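Local coordinates for protein Rv1364c/MT1410 (Mycobacterium tuberculosis, PDB 3KE6) that probably regulates sigma-factor activity by joining a PP2C-type, RsbU-like phosphatase domain to an RsbW-like anti-sigma-factor kinase domain, at residues 255-258 with 259-262; 370-374 with 375-379. All blocks are in the same frame, centred on the assembly; numbering follows the deposited sequence.

How the interactions relate
Interaction 1 lies on the connection leaving strand 249-256, and interaction 2 is the hairpin in which strand 367-373 turns into strand 376-391, much later in the chain. Their centres are 32 Å apart and their nearest atoms about 15 Å, so they do not touch. A shared mixed sheet relates them: strand 36-43 pairs antiparallel with 249-256 and parallel with 376-391. The manganese ligand D247, which shares a metal site with D71 and D188, stands just before the start of strand 249-256, whereas interaction 1 begins at the other end of that strand. Interaction 2 belongs to the kinase-like part, 34 Å from the chain centre.

Interaction 1. Residues 255-258 with 259-262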
loop_
_atom_site.group_PDB
_atom_site.type_symbol
_atom_site.label_atom_id
_atom_site.label_comp_id
_atom_site.label_asym_id
_atom_site.label_seq_id
_atom_site.Cartn_x
_atom_site.Cartn_y
_atom_site.Cartn_z
ATOM N N GLN A 255 8.579 0.220 3.918
ATOM C CA GLN A 255 9.944 0.704 3.914
ATOM C C GLN A 255 9.983 1.912 3.019
ATOM O O GLN A 255 9.408 1.910 1.931
ATOM C CB GLN A 255 10.902 -0.358 3.393
ATOM C CG GLN A 255 12.288 0.173 3.091
ATOM C CD GLN A 255 13.263 -0.898 2.629
ATOM O OE1 GLN A 255 14.302 -1.108 3.247
ATOM N NE2 GLN A 255 12.945 -1.561 1.526
ATOM N N ARG A 256 10.675 2.943 3.474
ATOM C CA ARG A 256 10.895 4.114 2.649
ATOM C C ARG A 256 11.940 3.769 1.596
ATOM O O ARG A 256 12.908 3.061 1.888
ATOM C CB ARG A 256 11.344 5.299 3.505
ATOM C CG ARG A 256 11.139 6.637 2.834
ATOM C CD ARG A 256 11.534 7.816 3.708
ATOM N NE ARG A 256 11.375 9.068 2.966
ATOM C CZ ARG A 256 12.262 10.064 2.880
ATOM N NH1 ARG A 256 11.945 11.133 2.154
ATOM N NH2 ARG A 256 13.435 10.036 3.525
ATOM N N ARG A 257 11.737 4.271 0.383
ATOM C CA ARG A 257 12.673 4.073 -0.732
ATOM C C ARG A 257 12.860 5.358 -1.508
ATOM O O ARG A 257 12.004 6.253 -1.463
ATOM C CB ARG A 257 12.118 3.031 -1.692
ATOM C CG ARG A 257 10.682 3.353 -2.105
ATOM C CD ARG A 257 10.178 2.415 -3.128
ATOM N NE ARG A 257 10.926 2.513 -4.373
ATOM C CZ ARG A 257 10.981 1.550 -5.287
ATOM N NH1 ARG A 257 10.328 0.405 -5.108
ATOM N NH2 ARG A 257 11.696 1.736 -6.385
ATOM N N ALA A 258 13.976 5.434 -2.231
ATOM C CA ALA A 258 14.164 6.451 -3.277
ATOM C C ALA A 258 13.217 6.172 -4.468
ATOM O O ALA A 258 13.152 5.051 -4.965
ATOM C CB ALA A 258 15.588 6.462 -3.745
ATOM N N PRO A 259 12.502 7.194 -4.937
ATOM C CA PRO A 259 11.605 7.001 -6.097
ATOM C C PRO A 259 12.310 6.666 -7.406
ATOM O O PRO A 259 13.338 7.247 -7.749
ATOM C CB PRO A 259 10.883 8.347 -6.217
ATOM C CG PRO A 259 11.810 9.331 -5.586
ATOM C CD PRO A 259 12.454 8.581 -4.442
ATOM N N THR A 260 11.777 5.682 -8.102
ATOM C CA THR A 260 12.168 5.416 -9.464
ATOM C C THR A 260 11.845 6.652 -10.330
ATOM O O THR A 260 10.711 7.159 -10.329
ATOM C CB THR A 260 11.388 4.181 -9.991
ATOM O OG1 THR A 260 11.731 3.035 -9.204
ATOM C CG2 THR A 260 11.668 3.900 -11.453
ATOM N N PRO A 261 12.826 7.135 -11.091
ATOM C CA PRO A 261 12.490 8.238 -11.979
ATOM C C PRO A 261 11.389 7.868 -12.994
ATOM O O PRO A 261 11.146 6.686 -13.238
ATOM C CB PRO A 261 13.814 8.506 -12.696
ATOM C CG PRO A 261 14.557 7.270 -12.568
ATOM C CD PRO A 261 14.227 6.729 -11.250
ATOM N N PRO A 262 10.716 8.870 -13.568
ATOM C CA PRO A 262 9.703 8.597 -14.614
ATOM C C PRO A 262 10.279 7.992 -15.905
ATOM O O PRO A 262 11.431 8.120 -16.169
ATOM C CB PRO A 262 9.103 9.970 -14.907
ATOM C CG PRO A 262 9.530 10.841 -13.806
ATOM C CD PRO A 262 10.816 10.294 -13.245
#
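The extended, proline-rich linker that leaves strand 249-256 for strand 263-267 brings R257 and A258 against P259 and T260, apparently where the phosphatase-like part passes into the kinase-like part. From A258 to P262 the backbone runs in a polyproline II-like conformation, which the prolines suit because their rings restrict phi. A258, the small residue just before the first ring, lays its CB alongside P259 CD at 3.8 Å, an apolar contact at the surface.

R257 reaches along the linker. Its CG sits between the backbone N and the carbonyl carbon (chi1 51°), and a bend at chi3 turns the guanidinium toward the following residues. NE gives a weak but nearly straight hydrogen bond to A258 O at 3.4 Å. The long cationic chain is held mainly by its wider surroundings: NH1 makes a salt bridge to D37, and NH2 donates to the carbonyl oxygen of E287 in helix 273-288. T260 packs on that helix too, touching W284 and I288. Its OG1 lies beside its own backbone N (chi1 -62°) and approaches the guanidinium obliquely, 3.1 Å from R257 NH2, a contact at an angle too poor for a hydrogen bond.

Interaction 2. Residues 370-374 with 375-379; sequences IMHGA and GGTTA
M371 and T378 face each other across two antiparallel strands, their side chains crossing at an angle, with the methionine CE making the contact. M371 CB starts 4.0 Å from T378 O; CG lies beside the backbone N (chi1 -76°), and the chain bends on to SD and turns there, bringing CE to 3.7 Å from T378 O and 4.0 Å from T378 CG2. A flexible, unbranched thioether can make this curl, while the beta-branched threonine suits a strand and offers its methyl. The backbones join through M371 N to T378 O (2.8 Å) and T378 N to M371 O (2.9 Å).

The other face carries I370, H372, T377 and A379. H372 and T377 lie side by side, pointing the same way, and T377 OG1 meets the imidazole edge in its plane, hydrogen-bonded to H372 ND1 at 3.1 Å. That hydroxyl also has a weak bond from Q343 N. Nearby, I370 CD1 rests 4.1 Å from A379 CB.

At the end, G373 N bonds G376 O at 2.8 Å, with a weak return bond from G376 N to G373 O. G375 takes a positive phi (62°), a conformation easy for a residue without CB. With M371-T378 and G373-G376 as hydrogen-bonded pairs and A374 and G375 at the type II turn, this is a two-residue beta hairpin. Strand 376-391 also pairs with 333-340 and so carries the hairpin on the sheet of a histidine kinase-like ATPase domain.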
loop_
_atom_site.group_PDB
_atom_site.type_symbol
_atom_site.label_atom_id
_atom_site.label_comp_id
_atom_site.label_asym_id
_atom_site.label_seq_id
_atom_site.Cartn_x
_atom_site.Cartn_y
_atom_site.Cartn_z
ATOM N N ILE A 370 -8.316 9.032 -25.732
ATOM C CA ILE A 370 -7.634 9.300 -26.984
ATOM C C ILE A 370 -8.024 10.730 -27.367
ATOM O O ILE A 370 -9.188 11.105 -27.245
ATOM C CB ILE A 370 -8.022 8.303 -28.129
ATOM C CG1 ILE A 370 -7.370 6.914 -28.013
ATOM C CG2 ILE A 370 -7.446 8.773 -29.438
ATOM C CD1 ILE A 370 -7.327 6.234 -26.643
ATOM N N MET A 371 -7.037 11.523 -27.783
ATOM C CA MET A 371 -7.246 12.875 -28.313
ATOM C C MET A 371 -6.604 12.979 -29.699
ATOM O O MET A 371 -5.551 12.389 -29.953
ATOM C CB MET A 371 -6.602 13.893 -27.381
ATOM C CG MET A 371 -7.376 14.151 -26.116
ATOM S SD MET A 371 -6.438 14.186 -24.570
ATOM C CE MET A 371 -5.782 12.528 -24.529
ATOM N N HIS A 372 -7.234 13.727 -30.589
ATOM C CA HIS A 372 -6.730 13.918 -31.941
ATOM C C HIS A 372 -6.636 15.415 -32.209
ATOM O O HIS A 372 -7.479 16.194 -31.761
ATOM C CB HIS A 372 -7.676 13.310 -33.004
ATOM C CG HIS A 372 -7.864 11.823 -32.906
ATOM N ND1 HIS A 372 -6.837 10.922 -33.105
ATOM C CD2 HIS A 372 -8.976 11.080 -32.670
ATOM C CE1 HIS A 372 -7.303 9.689 -32.972
ATOM N NE2 HIS A 372 -8.596 9.757 -32.703
ATOM N N GLY A 373 -5.621 15.799 -32.971
ATOM C CA GLY A 373 -5.475 17.155 -33.491
ATOM C C GLY A 373 -4.839 17.029 -34.853
ATOM O O GLY A 373 -4.527 15.920 -35.285
ATOM N N ALA A 374 -4.670 18.143 -35.554
ATOM C CA ALA A 374 -3.921 18.136 -36.811
ATOM C C ALA A 374 -2.500 17.768 -36.425
ATOM O O ALA A 374 -2.029 18.183 -35.376
ATOM C CB ALA A 374 -3.956 19.503 -37.479
ATOM N N GLY A 375 -1.833 16.949 -37.228
ATOM C CA GLY A 375 -0.451 16.557 -36.912
ATOM C C GLY A 375 -0.243 15.787 -35.603
ATOM O O GLY A 375 0.895 15.686 -35.132
ATOM N N GLY A 376 -1.304 15.216 -35.013
ATOM C CA GLY A 376 -1.108 14.377 -33.836
ATOM C C GLY A 376 -2.267 13.635 -33.207
ATOM O O GLY A 376 -3.421 14.031 -33.307
ATOM N N THR A 377 -1.899 12.554 -32.527
ATOM C CA THR A 377 -2.771 11.778 -31.656
ATOM C C THR A 377 -2.069 11.547 -30.336
ATOM O O THR A 377 -0.893 11.210 -30.317
ATOM C CB THR A 377 -3.076 10.389 -32.244
ATOM O OG1 THR A 377 -3.822 10.523 -33.456
ATOM C CG2 THR A 377 -3.872 9.573 -31.281
ATOM N N THR A 378 -2.818 11.725 -29.245
ATOM C CA THR A 378 -2.386 11.340 -27.881
ATOM C C THR A 378 -3.332 10.286 -27.293
ATOM O O THR A 378 -4.548 10.457 -27.272
ATOM C CB THR A 378 -2.405 12.553 -26.937
ATOM O OG1 THR A 378 -1.558 13.596 -27.458
ATOM C CG2 THR A 378 -1.958 12.164 -25.558
ATOM N N ALA A 379 -2.758 9.193 -26.821
ATOM C CA ALA A 379 -3.496 8.124 -26.132
ATOM C C ALA A 379 -2.984 8.098 -24.715
ATOM O O ALA A 379 -1.795 8.087 -24.522
ATOM C CB ALA A 379 -3.253 6.797 -26.788
#